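MNMC2 (Aquifex aeolicus, PDB 3VYW) is a tRNA methyltransferase that binds S-adenosylmethionine, probably acts on modified wobble uridines, and works without the oxidase domain usually fused to it. Local coordinates at residues L31-F34 / L35-A38; E120-P123 / K124-V127; V256-L259 / K260-V263; S21-E24 / E25-N28. All blocks are in the same frame, centred on the assembly; numbering follows the deposited sequence.

Contact 1 of 4, residues L31-F34 / L35-A38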
loop_
_atom_site.group_PDB
_atom_site.type_symbol
_atom_site.label_atom_id
_atom_site.label_comp_id
_atom_site.label_asym_id
_atom_site.label_seq_id
_atom_site.Cartn_x
_atom_site.Cartn_y
_atom_site.Cartn_z
ATOM N N LEU A 31 -16.132 -6.071 19.081
ATOM C CA LEU A 31 -16.571 -4.706 18.974
ATOM C C LEU A 31 -15.548 -3.733 19.473
ATOM O O LEU A 31 -15.320 -2.727 18.877
ATOM C CB LEU A 31 -17.880 -4.492 19.705
ATOM C CG LEU A 31 -18.432 -3.084 19.756
ATOM C CD1 LEU A 31 -18.788 -2.559 18.404
ATOM C CD2 LEU A 31 -19.650 -3.072 20.613
ATOM N N ARG A 32 -14.907 -4.058 20.565
ATOM C CA ARG A 32 -13.930 -3.185 21.103
ATOM C C ARG A 32 -12.772 -2.966 20.166
ATOM O O ARG A 32 -12.380 -1.862 19.952
ATOM C CB ARG A 32 -13.434 -3.788 22.377
ATOM C CG ARG A 32 -12.465 -2.930 23.111
ATOM C CD ARG A 32 -12.024 -3.613 24.364
ATOM N NE ARG A 32 -11.055 -4.647 24.084
ATOM C CZ ARG A 32 -11.030 -5.819 24.681
ATOM N NH1 ARG A 32 -11.932 -6.116 25.584
ATOM N NH2 ARG A 32 -10.108 -6.684 24.366
ATOM N N GLU A 33 -12.227 -4.020 19.606
ATOM C CA GLU A 33 -11.217 -3.897 18.590
ATOM C C GLU A 33 -11.693 -3.252 17.291
ATOM O O GLU A 33 -10.988 -2.509 16.690
ATOM C CB GLU A 33 -10.514 -5.221 18.348
ATOM C CG GLU A 33 -9.932 -5.838 19.583
ATOM C CD GLU A 33 -9.091 -4.895 20.407
ATOM O OE1 GLU A 33 -8.337 -4.109 19.860
ATOM O OE2 GLU A 33 -9.179 -4.944 21.621
ATOM N N PHE A 34 -12.896 -3.541 16.860
ATOM C CA PHE A 34 -13.406 -2.958 15.653
ATOM C C PHE A 34 -13.492 -1.468 15.816
ATOM O O PHE A 34 -13.152 -0.740 14.950
ATOM C CB PHE A 34 -14.770 -3.556 15.338
ATOM C CG PHE A 34 -15.342 -3.153 14.030
ATOM C CD1 PHE A 34 -14.603 -3.216 12.891
ATOM C CD2 PHE A 34 -16.650 -2.748 13.941
ATOM C CE1 PHE A 34 -15.141 -2.874 11.683
ATOM C CE2 PHE A 34 -17.193 -2.413 12.740
ATOM C CZ PHE A 34 -16.440 -2.465 11.605
ATOM N N LEU A 35 -13.954 -1.022 16.952
ATOM C CA LEU A 35 -14.023 0.382 17.219
ATOM C C LEU A 35 -12.672 1.032 17.248
ATOM O O LEU A 35 -12.485 2.092 16.745
ATOM C CB LEU A 35 -14.691 0.597 18.547
ATOM C CG LEU A 35 -16.150 0.272 18.603
ATOM C CD1 LEU A 35 -16.720 0.647 19.931
ATOM C CD2 LEU A 35 -16.885 0.969 17.498
ATOM N N ARG A 36 -11.724 0.398 17.881
ATOM C CA ARG A 36 -10.372 0.881 17.855
ATOM C C ARG A 36 -9.606 0.863 16.518
ATOM O O ARG A 36 -8.879 1.756 16.247
ATOM C CB ARG A 36 -9.584 0.327 19.030
ATOM C CG ARG A 36 -8.367 -0.440 18.675
ATOM C CD ARG A 36 -7.401 -0.504 19.799
ATOM N NE ARG A 36 -7.837 -1.406 20.819
ATOM C CZ ARG A 36 -7.617 -1.208 22.089
ATOM N NH1 ARG A 36 -6.972 -0.152 22.492
ATOM N NH2 ARG A 36 -8.060 -2.059 22.946
ATOM N N PHE A 37 -9.768 -0.159 15.703
ATOM C CA PHE A 37 -9.009 -0.270 14.470
ATOM C C PHE A 37 -9.608 0.274 13.206
ATOM O O PHE A 37 -8.923 0.451 12.272
ATOM C CB PHE A 37 -8.650 -1.710 14.202
ATOM C CG PHE A 37 -7.725 -2.283 15.186
ATOM C CD1 PHE A 37 -7.854 -3.559 15.582
ATOM C CD2 PHE A 37 -6.749 -1.534 15.720
ATOM C CE1 PHE A 37 -7.016 -4.084 16.508
ATOM C CE2 PHE A 37 -5.896 -2.052 16.643
ATOM C CZ PHE A 37 -6.029 -3.329 17.036
ATOM N N ALA A 38 -10.900 0.489 13.172
ATOM C CA ALA A 38 -11.563 0.935 11.970
ATOM C C ALA A 38 -11.336 2.374 11.659
ATOM O O ALA A 38 -10.940 3.121 12.481
ATOM C CB ALA A 38 -13.040 0.633 12.021
#
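Glu33 meets Arg36 and Phe37 one turn further along helix 24-37. Glu33 CB lies 4.1 Å from CE1 of Phe37, alongside the ring. Beyond CG the chain bends, with chi2 at -50°, and the carboxylate comes to lie beside the Arg36 side chain. Glu33 OE1 accepts a hydrogen bond from Arg36 NE at 2.9 Å. The donor comes on the syn side but 30° out of the carboxylate plane. The same Glu33 OE1 is 3.6 Å from CE1 of Phe37. Glu33 OE2 takes a weak bond from Arg36 NH2 at 3.4 Å. The carboxylate and guanidinium planes are nearly parallel, 13° apart. Glu33 OE2 also accepts from Arg32 NE at 3.1 Å, on its anti side. This is a salt-bridge network on one side of the helix, and two arginines satisfy the buried carboxylate. It brings Arg32 NE within 4.1 Å of Arg36 NH2, and the shared negative charge probably offsets that closeness. Elsewhere on the helix Leu31 CD1 packs on Leu35 CG at 3.9 Å, and both leucines touch helix 3-18. Phe34 CE1 is 4.1 Å from CB of Ala38. The Phe34 side chain packs on Leu293, Leu296 and Ile297 of helix 292-303. Backbone bonds from each residue to the one four further on continue to Ala38, the first residue past the helix. Arg3 NH2 bonds to the carbonyl oxygens of Leu35 and Ala38.

Contact 2 of 4, residues E120-P123 / K124-V127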
loop_
_atom_site.group_PDB
_atom_site.type_symbol
_atom_site.label_atom_id
_atom_site.label_comp_id
_atom_site.label_asym_id
_atom_site.label_seq_id
_atom_site.Cartn_x
_atom_site.Cartn_y
_atom_site.Cartn_z
ATOM N N GLU A 120 18.452 10.435 -13.217
ATOM C CA GLU A 120 19.788 10.871 -12.945
ATOM C C GLU A 120 20.728 9.748 -13.265
ATOM O O GLU A 120 21.765 9.959 -13.823
ATOM C CB GLU A 120 19.933 11.295 -11.494
ATOM C CG GLU A 120 18.960 12.385 -11.126
ATOM C CD GLU A 120 19.326 13.152 -9.883
ATOM O OE1 GLU A 120 19.403 12.563 -8.802
ATOM O OE2 GLU A 120 19.496 14.360 -9.983
ATOM N N VAL A 121 20.376 8.546 -12.871
ATOM C CA VAL A 121 21.217 7.416 -13.114
ATOM C C VAL A 121 21.392 7.070 -14.569
ATOM O O VAL A 121 22.489 6.838 -15.004
ATOM C CB VAL A 121 20.679 6.204 -12.377
ATOM C CG1 VAL A 121 21.030 4.939 -13.112
ATOM C CG2 VAL A 121 21.210 6.196 -10.967
ATOM N N ASN A 122 20.311 6.949 -15.303
ATOM C CA ASN A 122 20.365 6.839 -16.732
ATOM C C ASN A 122 19.349 7.747 -17.398
ATOM O O ASN A 122 18.188 7.473 -17.365
ATOM C CB ASN A 122 20.082 5.404 -17.111
ATOM C CG ASN A 122 19.543 5.264 -18.498
ATOM O OD1 ASN A 122 19.063 6.208 -19.074
ATOM N ND2 ASN A 122 19.611 4.078 -19.030
ATOM N N PRO A 123 19.794 8.784 -18.065
ATOM C CA PRO A 123 18.907 9.770 -18.662
ATOM C C PRO A 123 18.044 9.219 -19.749
ATOM O O PRO A 123 17.086 9.834 -20.123
ATOM C CB PRO A 123 19.872 10.762 -19.257
ATOM C CG PRO A 123 20.971 10.753 -18.303
ATOM C CD PRO A 123 21.116 9.353 -17.816
ATOM N N LYS A 124 18.405 8.067 -20.264
ATOM C CA LYS A 124 17.751 7.541 -21.433
ATOM C C LYS A 124 16.724 6.459 -21.199
ATOM O O LYS A 124 16.173 5.926 -22.125
ATOM C CB LYS A 124 18.807 7.050 -22.398
ATOM C CG LYS A 124 19.933 8.035 -22.589
ATOM C CD LYS A 124 19.915 8.605 -23.988
ATOM C CE LYS A 124 19.940 10.116 -23.962
ATOM N NZ LYS A 124 21.335 10.637 -23.954
ATOM N N LEU A 125 16.493 6.137 -19.948
ATOM C CA LEU A 125 15.640 5.046 -19.546
ATOM C C LEU A 125 14.180 5.208 -19.851
ATOM O O LEU A 125 13.607 6.210 -19.588
ATOM C CB LEU A 125 15.789 4.877 -18.052
ATOM C CG LEU A 125 15.276 3.597 -17.454
ATOM C CD1 LEU A 125 16.281 2.525 -17.712
ATOM C CD2 LEU A 125 15.133 3.843 -15.979
ATOM N N ARG A 126 13.559 4.185 -20.368
ATOM C CA ARG A 126 12.166 4.290 -20.631
ATOM C C ARG A 126 11.453 3.717 -19.452
ATOM O O ARG A 126 11.768 2.664 -19.015
ATOM C CB ARG A 126 11.826 3.528 -21.892
ATOM C CG ARG A 126 10.398 3.665 -22.351
ATOM C CD ARG A 126 9.806 2.301 -22.608
ATOM N NE ARG A 126 8.378 2.353 -22.837
ATOM C CZ ARG A 126 7.752 3.360 -23.416
ATOM N NH1 ARG A 126 8.430 4.406 -23.819
ATOM N NH2 ARG A 126 6.449 3.322 -23.577
ATOM N N VAL A 127 10.503 4.438 -18.909
ATOM C CA VAL A 127 9.860 3.979 -17.712
ATOM C C VAL A 127 8.407 3.680 -17.909
ATOM O O VAL A 127 7.692 4.482 -18.405
ATOM C CB VAL A 127 10.009 5.001 -16.613
ATOM C CG1 VAL A 127 9.565 4.405 -15.321
ATOM C CG2 VAL A 127 11.437 5.433 -16.493
#
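A chi1 of 156° sets CG of Asn122 roughly opposite its backbone N, and a chi2 of -19° brings OD1 close to the backbone N of Lys124. Lys124 N lies 2.3 Å from Asn122 OD1, too short to trust. The bond, and the Asx turn it would make, are doubtful in detail. Asn122 is also the first residue of a type I beta turn that ends at Leu125. Its closing bond, from Leu125 N to Asn122 O, is weak at 3.4 Å. The turn follows directly on helix 109-121 and feeds strand 126-133. It is thus the return from helix to sheet in the beta-alpha-beta unit that starts with strand 97-103, within the Rossmann-like fold of the methyltransferase. Leu125 crosses Asn122 at about a right angle. Leu125 CD1 lies 3.9 Å from Asn122 ND2, and Leu125 CB is 3.6 Å from Asn122 O. CB of Lys124 stays near the turn, 3.4 Å from Asn122 OD1, while the rest of that chain leads away. Leu125 is buried against Ala92, Ile98 and Leu118. Trp119 NE1 binds the carbonyl oxygen of Leu125, and Arg165 NH1 binds that of Pro123.

Contact 3 of 4, residues V256-L259 / K260-V263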
loop_
_atom_site.group_PDB
_atom_site.type_symbol
_atom_site.label_atom_id
_atom_site.label_comp_id
_atom_site.label_asym_id
_atom_site.label_seq_id
_atom_site.Cartn_x
_atom_site.Cartn_y
_atom_site.Cartn_z
ATOM N N VAL A 256 10.212 -5.612 2.452
ATOM C CA VAL A 256 10.742 -5.835 1.137
ATOM C C VAL A 256 10.496 -7.260 0.758
ATOM O O VAL A 256 10.772 -8.138 1.507
ATOM C CB VAL A 256 12.225 -5.582 1.100
ATOM C CG1 VAL A 256 12.672 -5.351 -0.307
ATOM C CG2 VAL A 256 12.582 -4.394 1.947
ATOM N N ALA A 257 9.931 -7.478 -0.409
ATOM C CA ALA A 257 9.596 -8.805 -0.843
ATOM C C ALA A 257 10.060 -9.106 -2.248
ATOM O O ALA A 257 10.110 -8.264 -3.084
ATOM C CB ALA A 257 8.114 -9.030 -0.720
ATOM N N SER A 258 10.440 -10.334 -2.488
ATOM C CA SER A 258 10.677 -10.776 -3.825
ATOM C C SER A 258 10.398 -12.236 -3.909
ATOM O O SER A 258 10.612 -12.947 -2.985
ATOM C CB SER A 258 12.104 -10.497 -4.219
ATOM O OG SER A 258 12.366 -11.035 -5.473
ATOM N N LEU A 259 9.867 -12.693 -5.020
ATOM C CA LEU A 259 9.744 -14.101 -5.232
ATOM C C LEU A 259 11.078 -14.781 -5.338
ATOM O O LEU A 259 11.291 -15.791 -4.761
ATOM C CB LEU A 259 8.994 -14.331 -6.506
ATOM C CG LEU A 259 7.595 -13.846 -6.468
ATOM C CD1 LEU A 259 7.026 -13.885 -7.855
ATOM C CD2 LEU A 259 6.811 -14.757 -5.575
ATOM N N LYS A 260 11.964 -14.235 -6.141
ATOM C CA LYS A 260 13.269 -14.830 -6.297
ATOM C C LYS A 260 14.511 -13.993 -6.050
ATOM O O LYS A 260 15.564 -14.539 -5.991
ATOM C CB LYS A 260 13.375 -15.503 -7.647
ATOM C CG LYS A 260 13.217 -16.991 -7.579
ATOM C CD LYS A 260 11.796 -17.391 -7.781
ATOM C CE LYS A 260 11.721 -18.820 -8.244
ATOM N NZ LYS A 260 11.100 -19.730 -7.264
ATOM N N ALA A 261 14.417 -12.688 -5.934
ATOM C CA ALA A 261 15.597 -11.903 -5.597
ATOM C C ALA A 261 15.907 -11.885 -4.115
ATOM O O ALA A 261 15.121 -12.312 -3.333
ATOM C CB ALA A 261 15.481 -10.508 -6.135
ATOM N N PRO A 262 17.076 -11.427 -3.739
ATOM C CA PRO A 262 17.454 -11.377 -2.340
ATOM C C PRO A 262 16.811 -10.265 -1.577
ATOM O O PRO A 262 16.617 -9.193 -2.094
ATOM C CB PRO A 262 18.959 -11.178 -2.390
ATOM C CG PRO A 262 19.260 -10.798 -3.771
ATOM C CD PRO A 262 18.252 -11.502 -4.588
ATOM N N VAL A 263 16.534 -10.537 -0.319
ATOM C CA VAL A 263 15.928 -9.593 0.561
ATOM C C VAL A 263 16.733 -9.524 1.821
ATOM O O VAL A 263 17.303 -10.492 2.223
ATOM C CB VAL A 263 14.496 -9.990 0.888
ATOM C CG1 VAL A 263 13.793 -10.460 -0.353
ATOM C CG2 VAL A 263 14.472 -11.068 1.920
#
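Ser258 OG is gripped by two backbone groups. It accepts a hydrogen bond from Ala261 N at 2.7 Å, with an angle of 146° at the hydrogen. It also bonds to the carbonyl oxygen of Gly220, where it must be the donor. Ser258 is buried, so the two partners satisfy its hydroxyl inside the protein. A chi1 of 175° places OG beside its own carbonyl carbon, on the side of the returning chain. The bond spans three residues and ties the end of strand 253-258 to the bend that follows. There the chain nearly reverses: the directions of 256-259 and 260-263 differ by 161°. At the bend, CB of Ala261 comes within 3.2 Å of Ser258 OG. Two residues after Ala261, Val263 points toward the strand, and its CG1 lies 4.0 Å from Ser258 N and 4.2 Å from Ser258 CB. The outgoing loop therefore lies over its own strand at Ser258. Strand 253-258 runs between strands 220-224 and 241-246, antiparallel to both. Tyr221 of strand 220-224 touches Val256, Ser258 and Ala261, and its hydroxyl bonds to Pro262 O. Val263 touches Lys241 of strand 241-246, before the chain goes on to helix 268-276.

Contact 4 of 4, residues S21-E24 / E25-N28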
loop_
_atom_site.group_PDB
_atom_site.type_symbol
_atom_site.label_atom_id
_atom_site.label_comp_id
_atom_site.label_asym_id
_atom_site.label_seq_id
_atom_site.Cartn_x
_atom_site.Cartn_y
_atom_site.Cartn_z
ATOM N N SER A 21 -22.224 -17.273 15.286
ATOM C CA SER A 21 -22.624 -17.407 16.651
ATOM C C SER A 21 -21.424 -17.192 17.566
ATOM O O SER A 21 -20.398 -17.781 17.362
ATOM C CB SER A 21 -23.262 -18.788 16.834
ATOM O OG SER A 21 -23.358 -19.174 18.177
ATOM N N LEU A 22 -21.550 -16.315 18.549
ATOM C CA LEU A 22 -20.491 -16.057 19.501
ATOM C C LEU A 22 -20.973 -15.856 20.912
ATOM O O LEU A 22 -22.132 -15.631 21.152
ATOM C CB LEU A 22 -19.671 -14.856 19.092
ATOM C CG LEU A 22 -20.440 -13.630 18.688
ATOM C CD1 LEU A 22 -19.549 -12.716 17.900
ATOM C CD2 LEU A 22 -21.572 -14.096 17.834
ATOM N N THR A 23 -20.049 -15.936 21.843
ATOM C CA THR A 23 -20.316 -15.592 23.209
ATOM C C THR A 23 -20.398 -14.105 23.369
ATOM O O THR A 23 -20.034 -13.360 22.513
ATOM C CB THR A 23 -19.302 -16.187 24.200
ATOM O OG1 THR A 23 -17.988 -15.793 23.863
ATOM C CG2 THR A 23 -19.349 -17.640 24.136
ATOM N N GLU A 24 -20.931 -13.683 24.480
ATOM C CA GLU A 24 -20.987 -12.298 24.759
ATOM C C GLU A 24 -19.599 -11.745 24.893
ATOM O O GLU A 24 -19.351 -10.663 24.461
ATOM C CB GLU A 24 -21.822 -12.049 26.003
ATOM C CG GLU A 24 -21.881 -10.618 26.445
ATOM C CD GLU A 24 -22.744 -9.802 25.569
ATOM O OE1 GLU A 24 -23.645 -10.351 24.978
ATOM O OE2 GLU A 24 -22.530 -8.612 25.459
ATOM N N GLU A 25 -18.732 -12.467 25.536
ATOM C CA GLU A 25 -17.366 -12.019 25.701
ATOM C C GLU A 25 -16.736 -11.868 24.352
ATOM O O GLU A 25 -16.016 -10.959 24.115
ATOM C CB GLU A 25 -16.478 -12.932 26.486
ATOM C CG GLU A 25 -15.270 -12.358 27.213
ATOM C CD GLU A 25 -15.221 -10.829 27.368
ATOM O OE1 GLU A 25 -16.151 -10.093 26.964
ATOM O OE2 GLU A 25 -14.247 -10.336 27.950
ATOM N N GLU A 26 -16.967 -12.790 23.487
ATOM C CA GLU A 26 -16.478 -12.710 22.149
ATOM C C GLU A 26 -17.025 -11.531 21.426
ATOM O O GLU A 26 -16.320 -10.897 20.703
ATOM C CB GLU A 26 -16.855 -13.952 21.388
ATOM C CG GLU A 26 -15.788 -15.004 21.402
ATOM C CD GLU A 26 -16.251 -16.312 20.846
ATOM O OE1 GLU A 26 -17.440 -16.467 20.626
ATOM O OE2 GLU A 26 -15.426 -17.185 20.619
ATOM N N PHE A 27 -18.308 -11.262 21.584
ATOM C CA PHE A 27 -18.893 -10.119 20.947
ATOM C C PHE A 27 -18.297 -8.833 21.447
ATOM O O PHE A 27 -18.058 -7.937 20.696
ATOM C CB PHE A 27 -20.392 -10.074 21.131
ATOM C CG PHE A 27 -21.007 -8.861 20.550
ATOM C CD1 PHE A 27 -21.336 -8.825 19.240
ATOM C CD2 PHE A 27 -21.192 -7.748 21.309
ATOM C CE1 PHE A 27 -21.868 -7.696 18.686
ATOM C CE2 PHE A 27 -21.722 -6.620 20.771
ATOM C CZ PHE A 27 -22.062 -6.593 19.454
ATOM N N ASN A 28 -18.076 -8.751 22.727
ATOM C CA ASN A 28 -17.568 -7.553 23.312
ATOM C C ASN A 28 -16.208 -7.240 22.787
ATOM O O ASN A 28 -15.908 -6.126 22.482
ATOM C CB ASN A 28 -17.475 -7.718 24.805
ATOM C CG ASN A 28 -18.801 -7.570 25.500
ATOM O OD1 ASN A 28 -18.942 -7.966 26.635
ATOM N ND2 ASN A 28 -19.761 -6.990 24.834
HETATM O O HOH W 1 -21.545 -7.541 28.221
#
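The Phe27 ring has Leu22 CD1 at its edge, near the ring plane, while Glu24 OE2 approaches it obliquely. The carboxylate of Glu24 and the amide of Asn28 are turned 75° against each other. Thr23 and Glu26 form a capping box at the start of helix 24-37, with Thr23 as N-cap. Thr23 OG1 accepts from Glu26 N at 3.2 Å. In return, Glu26 OE1 accepts from Thr23 N at 2.9 Å, on its anti side and 26° out of the carboxylate plane. A weak bond of 3.4 Å from Thr23 OG1 to Glu26 OE1 adds to the box. The chi1 of 57° in Thr23 brings OG1 between its backbone N and carbonyl carbon, within reach of the first turn. The carboxylate of Glu26 also lies where it would probably interact well with the positive end of the helix dipole. Leu22, just before the cap, meets Phe27, with CD1 4.3 Å from CB. This is a hydrophobic staple. The Phe27 side chain also touches Leu11, Glu12 and Leu15 of helix 3-18. Asn28 ND2 gives Glu24 OE2 a weak bond at 3.3 Å. One water joins the same two side chains, donating to Glu24 OE2 and to Asn28 OD1, each at 3.1 Å.

Overall arrangement
Contacts 4 and 1 share helix 24-37. Contact 4 starts it at the surface, with a side-chain cap. Contact 1 finishes it, partly buried, with a charged network on one side and apolar packing against helices 3-18 and 292-303. Their centres are 14 Å apart. Contacts 2 and 3 reach the eight-stranded sheet, at the entry to strand 126-133 and the exit from strand 253-258. Both are partly buried chain reversals. In contact 3 a serine hydroxyl bonds to one backbone N-H and one carbonyl oxygen; in contact 2 an asparagine oxygen lies very close to a backbone N-H. Contacts 1 and 2 lie on opposite sides of the chain's centre. Salt bridges across the two segments occur only in contact 1.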